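Local coordinates for TfuA domain-containing protein (PDB 6XP8) that takes part in peptide backbone thioamidation, probably together with a YcaO enzyme, at residues V4-N9 and P26-F31; L128-E133 and D197-D202; E146-A151 and L178-K183. All coordinates share one frame; numbering follows the deposited sequence.

Contact 1: V4-N9 and P26-F31; sequences VIFTGN and PPVRRF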
ATOM      1  N   VAL A   4     -17.194   5.816   1.514  1.00 17.60           N
ATOM      2  CA  VAL A   4     -16.488   5.209   2.643  1.00 17.02           C
ATOM      3  C   VAL A   4     -15.103   4.736   2.170  1.00 16.74           C
ATOM      4  O   VAL A   4     -14.983   4.111   1.113  1.00 16.62           O
ATOM      5  CB  VAL A   4     -17.338   4.103   3.341  1.00 17.39           C
ATOM      6  CG1 VAL A   4     -17.726   2.980   2.382  1.00 17.09           C
ATOM      7  CG2 VAL A   4     -16.637   3.553   4.575  1.00 17.15           C
ATOM      8  N   ILE A   5     -14.068   5.079   2.939  1.00 16.30           N
ATOM      9  CA  ILE A   5     -12.673   4.743   2.595  1.00 15.99           C
ATOM     10  C   ILE A   5     -12.008   3.966   3.722  1.00 15.15           C
ATOM     11  O   ILE A   5     -11.991   4.413   4.870  1.00 14.95           O
ATOM     12  CB  ILE A   5     -11.815   6.005   2.288  1.00 16.67           C
ATOM     13  CG1 ILE A   5     -12.499   6.944   1.284  1.00 17.54           C
ATOM     14  CG2 ILE A   5     -10.396   5.633   1.857  1.00 17.04           C
ATOM     15  CD1 ILE A   5     -12.640   6.393  -0.115  1.00 18.56           C
ATOM     16  N   PHE A   6     -11.451   2.808   3.382  1.00 14.28           N
ATOM     17  CA  PHE A   6     -10.729   1.986   4.347  1.00 14.04           C
ATOM     18  C   PHE A   6      -9.239   2.246   4.199  1.00 13.95           C
ATOM     19  O   PHE A   6      -8.629   1.837   3.207  1.00 13.72           O
ATOM     20  CB  PHE A   6     -11.068   0.506   4.147  1.00 13.74           C
ATOM     21  CG  PHE A   6     -12.534   0.201   4.308  1.00 13.74           C
ATOM     22  CD1 PHE A   6     -13.056  -0.109   5.563  1.00 13.75           C
ATOM     23  CD2 PHE A   6     -13.395   0.235   3.210  1.00 13.75           C
ATOM     24  CE1 PHE A   6     -14.412  -0.383   5.721  1.00 13.70           C
ATOM     25  CE2 PHE A   6     -14.754  -0.026   3.365  1.00 13.88           C
ATOM     26  CZ  PHE A   6     -15.260  -0.344   4.623  1.00 13.90           C
ATOM     27  N   THR A   7      -8.670   2.953   5.179  1.00 14.05           N
ATOM     28  CA  THR A   7      -7.253   3.350   5.158  1.00 14.48           C
ATOM     29  C   THR A   7      -6.724   3.598   6.587  1.00 14.98           C
ATOM     30  O   THR A   7      -7.367   3.190   7.562  1.00 16.06           O
ATOM     31  CB  THR A   7      -6.970   4.509   4.143  1.00 14.20           C
ATOM     32  OG1 THR A   7      -5.564   4.597   3.877  1.00 13.89           O
ATOM     33  CG2 THR A   7      -7.504   5.866   4.609  1.00 14.13           C
ATOM     34  N   GLY A   8      -5.557   4.230   6.708  1.00 15.54           N
ATOM     35  CA  GLY A   8      -4.922   4.453   8.002  1.00 15.82           C
ATOM     36  C   GLY A   8      -3.447   4.124   7.986  1.00 16.08           C
ATOM     37  O   GLY A   8      -2.666   4.770   8.693  1.00 16.23           O
ATOM     38  N   ASN A   9      -3.073   3.120   7.184  1.00 15.97           N
ATOM     39  CA  ASN A   9      -1.684   2.664   7.058  1.00 16.03           C
ATOM     40  C   ASN A   9      -0.923   3.444   5.980  1.00 15.81           C
ATOM     41  O   ASN A   9       0.071   4.100   6.276  1.00 16.09           O
ATOM     42  CB  ASN A   9      -1.609   1.155   6.751  1.00 16.57           C
ATOM     43  CG  ASN A   9      -2.388   0.291   7.737  1.00 17.19           C
ATOM     44  OD1 ASN A   9      -2.626   0.662   8.898  1.00 18.58           O
ATOM     45  ND2 ASN A   9      -2.771  -0.887   7.280  1.00 16.82           N
ATOM     46  N   PRO A  26     -11.066   2.184   9.588  1.00 14.87           N
ATOM     47  CA  PRO A  26      -9.792   1.462   9.712  1.00 14.49           C
ATOM     48  C   PRO A  26      -9.554   0.491   8.537  1.00 13.80           C
ATOM     49  O   PRO A  26     -10.493   0.242   7.755  1.00 13.13           O
ATOM     50  CB  PRO A  26      -9.963   0.678  11.021  1.00 14.69           C
ATOM     51  CG  PRO A  26     -10.975   1.449  11.789  1.00 14.75           C
ATOM     52  CD  PRO A  26     -11.935   1.945  10.759  1.00 14.97           C
ATOM     53  N   PRO A  27      -8.318  -0.049   8.393  1.00 13.82           N
ATOM     54  CA  PRO A  27      -8.064  -1.055   7.348  1.00 13.61           C
ATOM     55  C   PRO A  27      -9.166  -2.120   7.301  1.00 13.76           C
ATOM     56  O   PRO A  27      -9.599  -2.605   8.353  1.00 13.64           O
ATOM     57  CB  PRO A  27      -6.733  -1.670   7.776  1.00 13.85           C
ATOM     58  CG  PRO A  27      -6.026  -0.541   8.441  1.00 13.65           C
ATOM     59  CD  PRO A  27      -7.078   0.279   9.130  1.00 13.70           C
ATOM     60  N   VAL A  28      -9.626  -2.443   6.093  1.00 13.78           N
ATOM     61  CA  VAL A  28     -10.813  -3.289   5.905  1.00 14.19           C
ATOM     62  C   VAL A  28     -10.583  -4.735   6.367  1.00 14.79           C
ATOM     63  O   VAL A  28      -9.488  -5.283   6.197  1.00 14.54           O
ATOM     64  CB  VAL A  28     -11.366  -3.198   4.453  1.00 13.93           C
ATOM     65  CG1 VAL A  28     -10.428  -3.846   3.432  1.00 13.51           C
ATOM     66  CG2 VAL A  28     -12.791  -3.746   4.351  1.00 13.94           C
ATOM     67  N   ARG A  29     -11.617  -5.305   6.986  1.00 15.89           N
ATOM     68  CA  ARG A  29     -11.644  -6.709   7.396  1.00 17.62           C
ATOM     69  C   ARG A  29     -12.861  -7.398   6.798  1.00 18.88           C
ATOM     70  O   ARG A  29     -13.780  -6.737   6.311  1.00 18.60           O
ATOM     71  CB  ARG A  29     -11.681  -6.846   8.924  1.00 18.57           C
ATOM     72  CG  ARG A  29     -10.549  -6.152   9.659  1.00 19.93           C
ATOM     73  CD  ARG A  29     -10.419  -6.654  11.089  1.00 21.30           C
ATOM     74  NE  ARG A  29     -11.556  -6.290  11.938  1.00 22.50           N
ATOM     75  CZ  ARG A  29     -11.685  -5.138  12.601  1.00 23.40           C
ATOM     76  NH1 ARG A  29     -10.757  -4.191  12.518  1.00 25.04           N
ATOM     77  NH2 ARG A  29     -12.758  -4.932  13.347  1.00 23.88           N
ATOM     78  N   ARG A  30     -12.868  -8.729   6.876  1.00 20.62           N
ATOM     79  CA  ARG A  30     -13.955  -9.567   6.367  1.00 22.27           C
ATOM     80  C   ARG A  30     -15.329  -9.152   6.920  1.00 22.35           C
ATOM     81  O   ARG A  30     -15.493  -8.888   8.115  1.00 22.08           O
ATOM     82  CB  ARG A  30     -13.649 -11.049   6.643  1.00 24.46           C
ATOM     83  CG  ARG A  30     -14.603 -12.046   5.992  1.00 26.06           C
ATOM     84  CD  ARG A  30     -14.236 -13.486   6.327  1.00 29.13           C
ATOM     85  NE  ARG A  30     -13.683 -14.192   5.174  1.00 30.66           N
ATOM     86  CZ  ARG A  30     -12.397 -14.195   4.820  1.00 31.86           C
ATOM     87  NH1 ARG A  30     -11.497 -13.529   5.525  1.00 31.97           N
ATOM     88  NH2 ARG A  30     -12.012 -14.873   3.748  1.00 33.26           N
ATOM     89  N   PHE A  31     -16.288  -9.063   6.001  1.00 22.98           N
ATOM     90  CA  PHE A  31     -17.684  -8.674   6.259  1.00 23.60           C
ATOM     91  C   PHE A  31     -17.905  -7.301   6.894  1.00 22.83           C
ATOM     92  O   PHE A  31     -18.807  -7.105   7.712  1.00 23.99           O
ATOM     93  CB  PHE A  31     -18.475  -9.816   6.922  1.00 25.30           C
ATOM     94  CG  PHE A  31     -18.717 -10.977   5.999  1.00 26.53           C
ATOM     95  CD1 PHE A  31     -19.374 -10.788   4.772  1.00 27.23           C
ATOM     96  CD2 PHE A  31     -18.274 -12.258   6.331  1.00 27.65           C
ATOM     97  CE1 PHE A  31     -19.587 -11.853   3.907  1.00 27.78           C
ATOM     98  CE2 PHE A  31     -18.496 -13.329   5.474  1.00 28.00           C
ATOM     99  CZ  PHE A  31     -19.149 -13.125   4.260  1.00 28.49           C
TER
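Thr-7 and Pro-27 bring the two backbones closest, with CA atoms 5.0 Å apart, where strand 3-6 has just ended and the loop after strand 23-25 begins. The CD atom of Pro-27 sits 3.3 Å from the carbonyl O of Thr-7. The proline N has no hydrogen to offer; the Thr-7 oxygen is bonded to NE2 of His-13. The Phe-6 side chain leans toward the loop and has the largest share of the contact. CG2 of Val-28 lies over one face of its ring, 3.8 Å from the centroid and only 10° off the ring normal. This is a CH-pi contact made almost squarely over the centre. CB of Val-28 touches the root of the same ring, 3.6 Å from Phe-6 CG. The rotation of Val-28 explains this: CG2 stands opposite the backbone N (CG1 at chi1 69°) and is the branch laid on the ring. The carbonyl O of Pro-26 comes to the ring edge, in its plane, 3.4 Å from CD1 of Phe-6. The ring thus meets a methyl over its face and a carbonyl at its edge. Further along, the side chain of Asn-9 lies across CG of Pro-27. Leu-33 of helix 33-38 touches both Phe-6 and Val-28. Gly-8 adopts a positive phi of 134°, a conformation that mainly glycine can take. Asp-48 OD2 accepts from both Thr-7 OG1 and Asn-9 N, beyond the end of the strand. Strands 3-6 and 23-25 are parallel neighbours joined through helix 13-19, a beta-alpha-beta unit at one side of the sheet. The contact rests on apolar and CH-pi packing, with two carbonyl oxygens against carbon, and not on hydrogen bonds between the segments.

Contact 2: L128-E133 and D197-D202; sequences LVNIRE and DIKRQD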
ATOM      1  N   LEU A 128       7.651  -3.503   1.150  1.00 16.02           N
ATOM      2  CA  LEU A 128       8.616  -3.877   0.126  1.00 15.98           C
ATOM      3  C   LEU A 128       8.546  -3.007  -1.132  1.00 15.89           C
ATOM      4  O   LEU A 128       9.588  -2.667  -1.684  1.00 16.16           O
ATOM      5  CB  LEU A 128       8.489  -5.366  -0.224  1.00 15.80           C
ATOM      6  CG  LEU A 128       9.532  -6.032  -1.133  1.00 15.92           C
ATOM      7  CD1 LEU A 128      10.961  -5.817  -0.642  1.00 15.76           C
ATOM      8  CD2 LEU A 128       9.219  -7.516  -1.219  1.00 15.98           C
ATOM      9  N   VAL A 129       7.333  -2.638  -1.572  1.00 15.62           N
ATOM     10  CA  VAL A 129       7.179  -1.724  -2.723  1.00 15.94           C
ATOM     11  C   VAL A 129       7.894  -0.376  -2.552  1.00 15.76           C
ATOM     12  O   VAL A 129       8.515   0.103  -3.502  1.00 15.32           O
ATOM     13  CB  VAL A 129       5.708  -1.515  -3.189  1.00 15.93           C
ATOM     14  CG1 VAL A 129       5.167  -2.787  -3.834  1.00 16.40           C
ATOM     15  CG2 VAL A 129       4.813  -1.032  -2.059  1.00 16.17           C
ATOM     16  N   ASN A 130       7.809   0.205  -1.348  1.00 15.91           N
ATOM     17  CA  ASN A 130       8.539   1.436  -0.993  1.00 15.84           C
ATOM     18  C   ASN A 130      10.055   1.203  -1.007  1.00 16.14           C
ATOM     19  O   ASN A 130      10.803   2.068  -1.464  1.00 16.10           O
ATOM     20  CB  ASN A 130       8.113   1.976   0.384  1.00 16.17           C
ATOM     21  CG  ASN A 130       6.786   2.739   0.362  1.00 16.13           C
ATOM     22  OD1 ASN A 130       5.996   2.649  -0.579  1.00 16.35           O
ATOM     23  ND2 ASN A 130       6.520   3.461   1.445  1.00 16.20           N
ATOM     24  N   ILE A 131      10.495   0.041  -0.512  1.00 15.66           N
ATOM     25  CA  ILE A 131      11.923  -0.333  -0.509  1.00 15.68           C
ATOM     26  C   ILE A 131      12.441  -0.440  -1.949  1.00 15.73           C
ATOM     27  O   ILE A 131      13.501   0.109  -2.272  1.00 15.65           O
ATOM     28  CB  ILE A 131      12.196  -1.629   0.311  1.00 15.34           C
ATOM     29  CG1 ILE A 131      11.914  -1.389   1.802  1.00 15.61           C
ATOM     30  CG2 ILE A 131      13.630  -2.128   0.120  1.00 15.60           C
ATOM     31  CD1 ILE A 131      11.693  -2.651   2.623  1.00 15.55           C
ATOM     32  N   ARG A 132      11.665  -1.108  -2.808  1.00 16.41           N
ATOM     33  CA  ARG A 132      11.982  -1.246  -4.238  1.00 17.31           C
ATOM     34  C   ARG A 132      12.225   0.117  -4.896  1.00 17.95           C
ATOM     35  O   ARG A 132      13.266   0.339  -5.522  1.00 17.67           O
ATOM     36  CB  ARG A 132      10.859  -1.991  -4.980  1.00 17.45           C
ATOM     37  CG  ARG A 132      10.750  -3.478  -4.664  1.00 18.03           C
ATOM     38  CD  ARG A 132       9.713  -4.146  -5.560  1.00 18.57           C
ATOM     39  NE  ARG A 132       9.542  -5.576  -5.278  1.00 18.83           N
ATOM     40  CZ  ARG A 132      10.336  -6.553  -5.720  1.00 19.35           C
ATOM     41  NH1 ARG A 132      11.410  -6.288  -6.467  1.00 19.56           N
ATOM     42  NH2 ARG A 132      10.059  -7.816  -5.401  1.00 18.96           N
ATOM     43  N   GLU A 133      11.268   1.028  -4.709  1.00 18.59           N
ATOM     44  CA  GLU A 133      11.301   2.355  -5.319  1.00 19.19           C
ATOM     45  C   GLU A 133      12.369   3.270  -4.724  1.00 19.29           C
ATOM     46  O   GLU A 133      12.973   4.081  -5.445  1.00 19.48           O
ATOM     47  CB  GLU A 133       9.920   3.006  -5.226  1.00 20.59           C
ATOM     48  CG  GLU A 133       8.900   2.401  -6.179  1.00 21.71           C
ATOM     49  CD  GLU A 133       9.293   2.567  -7.635  1.00 23.17           C
ATOM     50  OE1 GLU A 133       9.229   3.704  -8.145  1.00 25.45           O
ATOM     51  OE2 GLU A 133       9.665   1.559  -8.270  1.00 24.32           O
ATOM     52  N   ASP A 197       7.644   7.081  -1.348  1.00 18.07           N
ATOM     53  CA  ASP A 197       6.509   6.508  -0.636  1.00 16.96           C
ATOM     54  C   ASP A 197       5.394   6.237  -1.643  1.00 16.74           C
ATOM     55  O   ASP A 197       4.414   6.997  -1.761  1.00 16.23           O
ATOM     56  CB  ASP A 197       6.063   7.450   0.497  1.00 17.42           C
ATOM     57  CG  ASP A 197       5.112   6.786   1.498  1.00 17.47           C
ATOM     58  OD1 ASP A 197       4.521   5.717   1.201  1.00 17.39           O
ATOM     59  OD2 ASP A 197       4.934   7.361   2.596  1.00 18.36           O
ATOM     60  N   ILE A 198       5.569   5.145  -2.379  1.00 16.15           N
ATOM     61  CA  ILE A 198       4.647   4.789  -3.454  1.00 16.06           C
ATOM     62  C   ILE A 198       3.262   4.420  -2.921  1.00 15.60           C
ATOM     63  O   ILE A 198       2.259   4.700  -3.577  1.00 15.81           O
ATOM     64  CB  ILE A 198       5.234   3.726  -4.425  1.00 16.39           C
ATOM     65  CG1 ILE A 198       4.401   3.624  -5.717  1.00 17.05           C
ATOM     66  CG2 ILE A 198       5.396   2.355  -3.773  1.00 16.82           C
ATOM     67  CD1 ILE A 198       4.413   4.879  -6.570  1.00 17.48           C
ATOM     68  N   LYS A 199       3.213   3.821  -1.732  1.00 15.11           N
ATOM     69  CA  LYS A 199       1.932   3.512  -1.087  1.00 14.85           C
ATOM     70  C   LYS A 199       1.126   4.775  -0.800  1.00 14.61           C
ATOM     71  O   LYS A 199      -0.074   4.808  -1.076  1.00 13.74           O
ATOM     72  CB  LYS A 199       2.127   2.691   0.184  1.00 15.40           C
ATOM     73  CG  LYS A 199       2.572   1.263  -0.082  1.00 15.53           C
ATOM     74  CD  LYS A 199       2.341   0.407   1.153  1.00 16.07           C
ATOM     75  CE  LYS A 199       1.068  -0.407   1.061  1.00 16.09           C
ATOM     76  NZ  LYS A 199       0.868  -1.204   2.307  1.00 15.98           N
ATOM     77  N   ARG A 200       1.790   5.812  -0.285  1.00 14.57           N
ATOM     78  CA  ARG A 200       1.124   7.087   0.002  1.00 14.85           C
ATOM     79  C   ARG A 200       0.644   7.775  -1.276  1.00 14.61           C
ATOM     80  O   ARG A 200      -0.468   8.303  -1.322  1.00 15.25           O
ATOM     81  CB  ARG A 200       2.062   8.021   0.770  1.00 15.22           C
ATOM     82  CG  ARG A 200       1.421   9.328   1.193  1.00 16.23           C
ATOM     83  CD  ARG A 200       2.424  10.255   1.864  1.00 16.84           C
ATOM     84  NE  ARG A 200       1.746  11.428   2.419  1.00 18.09           N
ATOM     85  CZ  ARG A 200       1.164  11.468   3.615  1.00 18.57           C
ATOM     86  NH1 ARG A 200       1.180  10.403   4.412  1.00 18.92           N
ATOM     87  NH2 ARG A 200       0.566  12.583   4.019  1.00 19.76           N
ATOM     88  N   GLN A 201       1.481   7.761  -2.313  1.00 14.51           N
ATOM     89  CA  GLN A 201       1.136   8.419  -3.575  1.00 14.25           C
ATOM     90  C   GLN A 201      -0.022   7.708  -4.250  1.00 14.06           C
ATOM     91  O   GLN A 201      -0.926   8.355  -4.772  1.00 13.60           O
ATOM     92  CB  GLN A 201       2.347   8.542  -4.504  1.00 15.22           C
ATOM     93  CG  GLN A 201       3.370   9.545  -3.967  1.00 16.35           C
ATOM     94  CD  GLN A 201       4.626   9.639  -4.805  1.00 17.76           C
ATOM     95  OE1 GLN A 201       5.194   8.621  -5.218  1.00 19.40           O
ATOM     96  NE2 GLN A 201       5.084  10.867  -5.047  1.00 17.87           N
ATOM     97  N   ASP A 202      -0.004   6.376  -4.199  1.00 13.78           N
ATOM     98  CA  ASP A 202      -1.115   5.594  -4.729  1.00 13.93           C
ATOM     99  C   ASP A 202      -2.389   5.809  -3.929  1.00 13.61           C
ATOM    100  O   ASP A 202      -3.472   5.876  -4.519  1.00 13.41           O
ATOM    101  CB  ASP A 202      -0.773   4.110  -4.749  1.00 14.27           C
ATOM    102  CG  ASP A 202       0.048   3.707  -5.947  1.00 14.81           C
ATOM    103  OD1 ASP A 202       0.544   4.576  -6.711  1.00 15.87           O
ATOM    104  OD2 ASP A 202       0.196   2.484  -6.116  1.00 15.27           O
TER
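Asn-130 spans the gap to the start of helix 198-215 with both ends of its amide. OD1 accepts from Lys-199 N over 3.2 Å, nearly straight at 167°. The donor lies in the carbonyl plane, on a lone pair. ND2 gives a hydrogen to Asp-197 OD1 at 3.0 Å, and it is also bonded to Glu-195 OE2. Asp-197 OD1 has a second donor, the backbone N of Arg-200, at 3.1 Å. The two donors reach this oxygen from opposite faces of the carboxylate, each well out of its plane. The amide and carboxylate planes are turned 76° apart. One donor comes from each helix, so the capping oxygen is shared between them. Two acceptors on ND2 and the Lys-199 bond on OD1 should fix which way round the amide lies.

Beside this polar pair, CG2 of Val-129 packs on CG2 of Ile-198 at 3.8 Å and equally close to Lys-199 CG. The Lys-199 chain bends at chi3, and its NZ is taken by Val-112 O and Ser-77 OG. Farther off, CG of Glu-133 flanks Ile-198.

The short helix segments cross at 109°, 9.6 Å apart. Asp-197 is the N-cap of helix 198-215, and here a buried asparagine of helix 128-140 adds a second, interhelical bond to the capping carboxylate.

Contact 3: E146-A151 and L178-K183; sequences EKEHNA and LIPKEK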
ATOM      1  N   GLU A 146      25.001  -1.158  -8.549  1.00 22.73           N
ATOM      2  CA  GLU A 146      24.003  -2.140  -8.955  1.00 23.43           C
ATOM      3  C   GLU A 146      24.088  -3.415  -8.105  1.00 22.43           C
ATOM      4  O   GLU A 146      23.052  -3.962  -7.711  1.00 21.78           O
ATOM      5  CB  GLU A 146      24.120  -2.451 -10.444  1.00 25.15           C
ATOM      6  CG  GLU A 146      22.776  -2.504 -11.148  1.00 28.42           C
ATOM      7  CD  GLU A 146      22.878  -2.250 -12.642  1.00 29.13           C
ATOM      8  OE1 GLU A 146      22.146  -1.369 -13.147  1.00 30.56           O
ATOM      9  OE2 GLU A 146      23.690  -2.924 -13.308  1.00 29.78           O
ATOM     10  N   LYS A 147      25.314  -3.851  -7.801  1.00 22.16           N
ATOM     11  CA  LYS A 147      25.555  -5.014  -6.934  1.00 21.96           C
ATOM     12  C   LYS A 147      24.964  -4.791  -5.535  1.00 21.10           C
ATOM     13  O   LYS A 147      24.310  -5.686  -4.988  1.00 20.64           O
ATOM     14  CB  LYS A 147      27.057  -5.340  -6.850  1.00 23.03           C
ATOM     15  CG  LYS A 147      27.393  -6.667  -6.170  1.00 25.10           C
ATOM     16  CD  LYS A 147      28.900  -6.889  -6.095  1.00 26.38           C
ATOM     17  CE  LYS A 147      29.271  -8.055  -5.180  1.00 27.54           C
ATOM     18  NZ  LYS A 147      29.095  -9.386  -5.828  1.00 28.58           N
ATOM     19  N   GLU A 148      25.195  -3.596  -4.981  1.00 20.63           N
ATOM     20  CA  GLU A 148      24.688  -3.202  -3.660  1.00 20.49           C
ATOM     21  C   GLU A 148      23.166  -3.088  -3.638  1.00 20.00           C
ATOM     22  O   GLU A 148      22.524  -3.550  -2.692  1.00 19.74           O
ATOM     23  CB  GLU A 148      25.325  -1.886  -3.204  1.00 20.61           C
ATOM     24  CG  GLU A 148      26.769  -2.034  -2.746  1.00 20.87           C
ATOM     25  CD  GLU A 148      27.556  -0.732  -2.768  1.00 21.53           C
ATOM     26  OE1 GLU A 148      27.079   0.285  -3.324  1.00 21.84           O
ATOM     27  OE2 GLU A 148      28.673  -0.729  -2.220  1.00 21.61           O
ATOM     28  N   HIS A 149      22.606  -2.473  -4.680  1.00 19.75           N
ATOM     29  CA  HIS A 149      21.155  -2.411  -4.884  1.00 19.38           C
ATOM     30  C   HIS A 149      20.542  -3.806  -4.864  1.00 19.10           C
ATOM     31  O   HIS A 149      19.610  -4.063  -4.098  1.00 18.97           O
ATOM     32  CB  HIS A 149      20.819  -1.706  -6.205  1.00 19.70           C
ATOM     33  CG  HIS A 149      19.379  -1.816  -6.600  1.00 19.98           C
ATOM     34  ND1 HIS A 149      18.879  -2.891  -7.304  1.00 20.24           N
ATOM     35  CD2 HIS A 149      18.330  -0.991  -6.378  1.00 19.99           C
ATOM     36  CE1 HIS A 149      17.584  -2.723  -7.499  1.00 20.68           C
ATOM     37  NE2 HIS A 149      17.227  -1.575  -6.953  1.00 20.96           N
ATOM     38  N   ASN A 150      21.072  -4.694  -5.707  1.00 18.54           N
ATOM     39  CA  ASN A 150      20.546  -6.056  -5.844  1.00 18.70           C
ATOM     40  C   ASN A 150      20.678  -6.877  -4.563  1.00 18.25           C
ATOM     41  O   ASN A 150      19.756  -7.623  -4.212  1.00 19.13           O
ATOM     42  CB  ASN A 150      21.212  -6.782  -7.018  1.00 19.42           C
ATOM     43  CG  ASN A 150      20.923  -6.129  -8.367  1.00 19.92           C
ATOM     44  OD1 ASN A 150      20.109  -5.208  -8.483  1.00 20.78           O
ATOM     45  ND2 ASN A 150      21.605  -6.612  -9.400  1.00 21.07           N
ATOM     46  N   ALA A 151      21.809  -6.723  -3.867  1.00 17.08           N
ATOM     47  CA  ALA A 151      22.060  -7.445  -2.613  1.00 16.57           C
ATOM     48  C   ALA A 151      21.104  -6.987  -1.515  1.00 16.12           C
ATOM     49  O   ALA A 151      20.535  -7.817  -0.801  1.00 15.74           O
ATOM     50  CB  ALA A 151      23.511  -7.293  -2.169  1.00 16.27           C
ATOM     51  N   LEU A 178      27.395  -6.515   2.567  1.00 21.54           N
ATOM     52  CA  LEU A 178      26.692  -6.168   1.330  1.00 20.58           C
ATOM     53  C   LEU A 178      26.924  -4.721   0.892  1.00 20.79           C
ATOM     54  O   LEU A 178      26.684  -4.379  -0.265  1.00 20.68           O
ATOM     55  CB  LEU A 178      25.189  -6.438   1.471  1.00 20.35           C
ATOM     56  CG  LEU A 178      24.696  -7.799   1.987  1.00 20.41           C
ATOM     57  CD1 LEU A 178      23.174  -7.789   1.995  1.00 20.46           C
ATOM     58  CD2 LEU A 178      25.222  -8.978   1.174  1.00 20.27           C
ATOM     59  N   ILE A 179      27.401  -3.895   1.823  1.00 20.58           N
ATOM     60  CA  ILE A 179      27.620  -2.460   1.604  1.00 20.89           C
ATOM     61  C   ILE A 179      28.642  -1.951   2.644  1.00 21.00           C
ATOM     62  O   ILE A 179      28.615  -2.401   3.795  1.00 21.06           O
ATOM     63  CB  ILE A 179      26.269  -1.662   1.658  1.00 20.86           C
ATOM     64  CG1 ILE A 179      26.438  -0.214   1.152  1.00 20.79           C
ATOM     65  CG2 ILE A 179      25.604  -1.745   3.040  1.00 20.94           C
ATOM     66  CD1 ILE A 179      25.143   0.485   0.784  1.00 21.33           C
ATOM     67  N   PRO A 180      29.575  -1.051   2.238  1.00 21.27           N
ATOM     68  CA  PRO A 180      30.417  -0.399   3.247  1.00 22.01           C
ATOM     69  C   PRO A 180      29.561   0.376   4.242  1.00 22.91           C
ATOM     70  O   PRO A 180      28.542   0.954   3.854  1.00 22.24           O
ATOM     71  CB  PRO A 180      31.281   0.556   2.421  1.00 22.00           C
ATOM     72  CG  PRO A 180      31.366  -0.089   1.082  1.00 21.99           C
ATOM     73  CD  PRO A 180      30.018  -0.719   0.867  1.00 21.63           C
ATOM     74  N   LYS A 181      29.972   0.373   5.509  1.00 24.42           N
ATOM     75  CA  LYS A 181      29.176   0.981   6.582  1.00 25.87           C
ATOM     76  C   LYS A 181      28.996   2.498   6.453  1.00 26.32           C
ATOM     77  O   LYS A 181      27.922   3.012   6.767  1.00 25.78           O
ATOM     78  CB  LYS A 181      29.701   0.574   7.963  1.00 27.88           C
ATOM     79  CG  LYS A 181      29.331  -0.860   8.318  1.00 29.13           C
ATOM     80  CD  LYS A 181      29.889  -1.316   9.654  1.00 30.30           C
ATOM     81  CE  LYS A 181      29.685  -2.816   9.802  1.00 31.56           C
ATOM     82  NZ  LYS A 181      30.457  -3.399  10.934  1.00 32.53           N
ATOM     83  N   GLU A 182      30.022   3.202   5.972  1.00 26.69           N
ATOM     84  CA  GLU A 182      29.908   4.648   5.725  1.00 27.39           C
ATOM     85  C   GLU A 182      28.952   4.959   4.575  1.00 26.96           C
ATOM     86  O   GLU A 182      28.170   5.914   4.650  1.00 26.18           O
ATOM     87  CB  GLU A 182      31.279   5.294   5.494  1.00 29.21           C
ATOM     88  CG  GLU A 182      32.131   5.407   6.751  1.00 31.15           C
ATOM     89  CD  GLU A 182      31.533   6.335   7.795  1.00 32.34           C
ATOM     90  OE1 GLU A 182      31.622   7.570   7.619  1.00 34.15           O
ATOM     91  OE2 GLU A 182      30.980   5.821   8.792  1.00 33.00           O
ATOM     92  N   LYS A 183      29.017   4.132   3.530  1.00 26.15           N
ATOM     93  CA  LYS A 183      28.095   4.196   2.398  1.00 25.98           C
ATOM     94  C   LYS A 183      26.669   3.837   2.839  1.00 25.01           C
ATOM     95  O   LYS A 183      25.696   4.412   2.337  1.00 24.62           O
ATOM     96  CB  LYS A 183      28.565   3.268   1.273  1.00 26.43           C
ATOM     97  CG  LYS A 183      28.167   3.736  -0.114  1.00 26.76           C
ATOM     98  CD  LYS A 183      28.750   2.850  -1.204  1.00 27.47           C
ATOM     99  CE  LYS A 183      28.393   3.394  -2.575  1.00 27.35           C
ATOM    100  NZ  LYS A 183      28.745   2.458  -3.677  1.00 28.31           N
TER
HETATM  101  O   HOH W   1      31.046   0.669  -2.499  1.00 35.96           O
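Glu-148 OE1 is gripped by two donors, Lys-183 NZ across the contact and the backbone N of Ser-145 on its own side. The bond to Lys-183 is 2.8 Å long and forms a salt bridge. It uses the syn lone pair of OE1, the side facing the other carboxylate oxygen. Ser-145 lies just before helix 146-157, so its bond joins the Glu-148 side chain to the backbone at the helix start. One oxygen therefore serves both the helix start and the link to its neighbour.

OE2 is held differently. A water donates to it at 2.8 Å and accepts from Lys-183 NZ at 3.1 Å, so the ion pair is closed a second time through solvent. CD of Pro-180 lies 3.4 Å from OE2. The Lys-183 chain runs extended beyond CG and crosses the glutamate at about a right angle. The Glu-148 chain is also extended beyond CG (chi2 159°), which carries the carboxylate over the loop. On the way its CG passes 3.4 Å from Leu-178 O.

A turn later the contact becomes apolar. CB of Ala-151 faces CB and CD2 of Leu-178, each 4.1 Å away.

The loop 178-180 leads into helix 181-193, with Pro-180 at the N-cap position. Leu-178 and Ile-179 also lie on Leu-155 and Leu-152 of helix 146-157. On another side of that helix, His-149 rests on Leu-135 and Lys-136 of helix 128-140, so helix 146-157 lies between helix 128-140 and the start of helix 181-193.

Contacts 1 and 2 are buried, while contact 3 lies at the surface, about 26 Å from the centre of the chain. Contact 1 sets a loop against the end of a strand of the parallel sheet. Contacts 2 and 3 join helices and the residues leading into them. Contact 3 is nested within the chain loop that contact 2 closes, and their helices follow one another: 128-140 then 146-157, and 181-193 then 198-215. The centres of contacts 1 and 3 are 37 Å apart, on opposite sides of the chain's centre. The chemistry changes with place. The strand-and-loop contact relies on apolar fit, the interior helix pair on amide and capping bonds, and the surface pair on an ion pair with water.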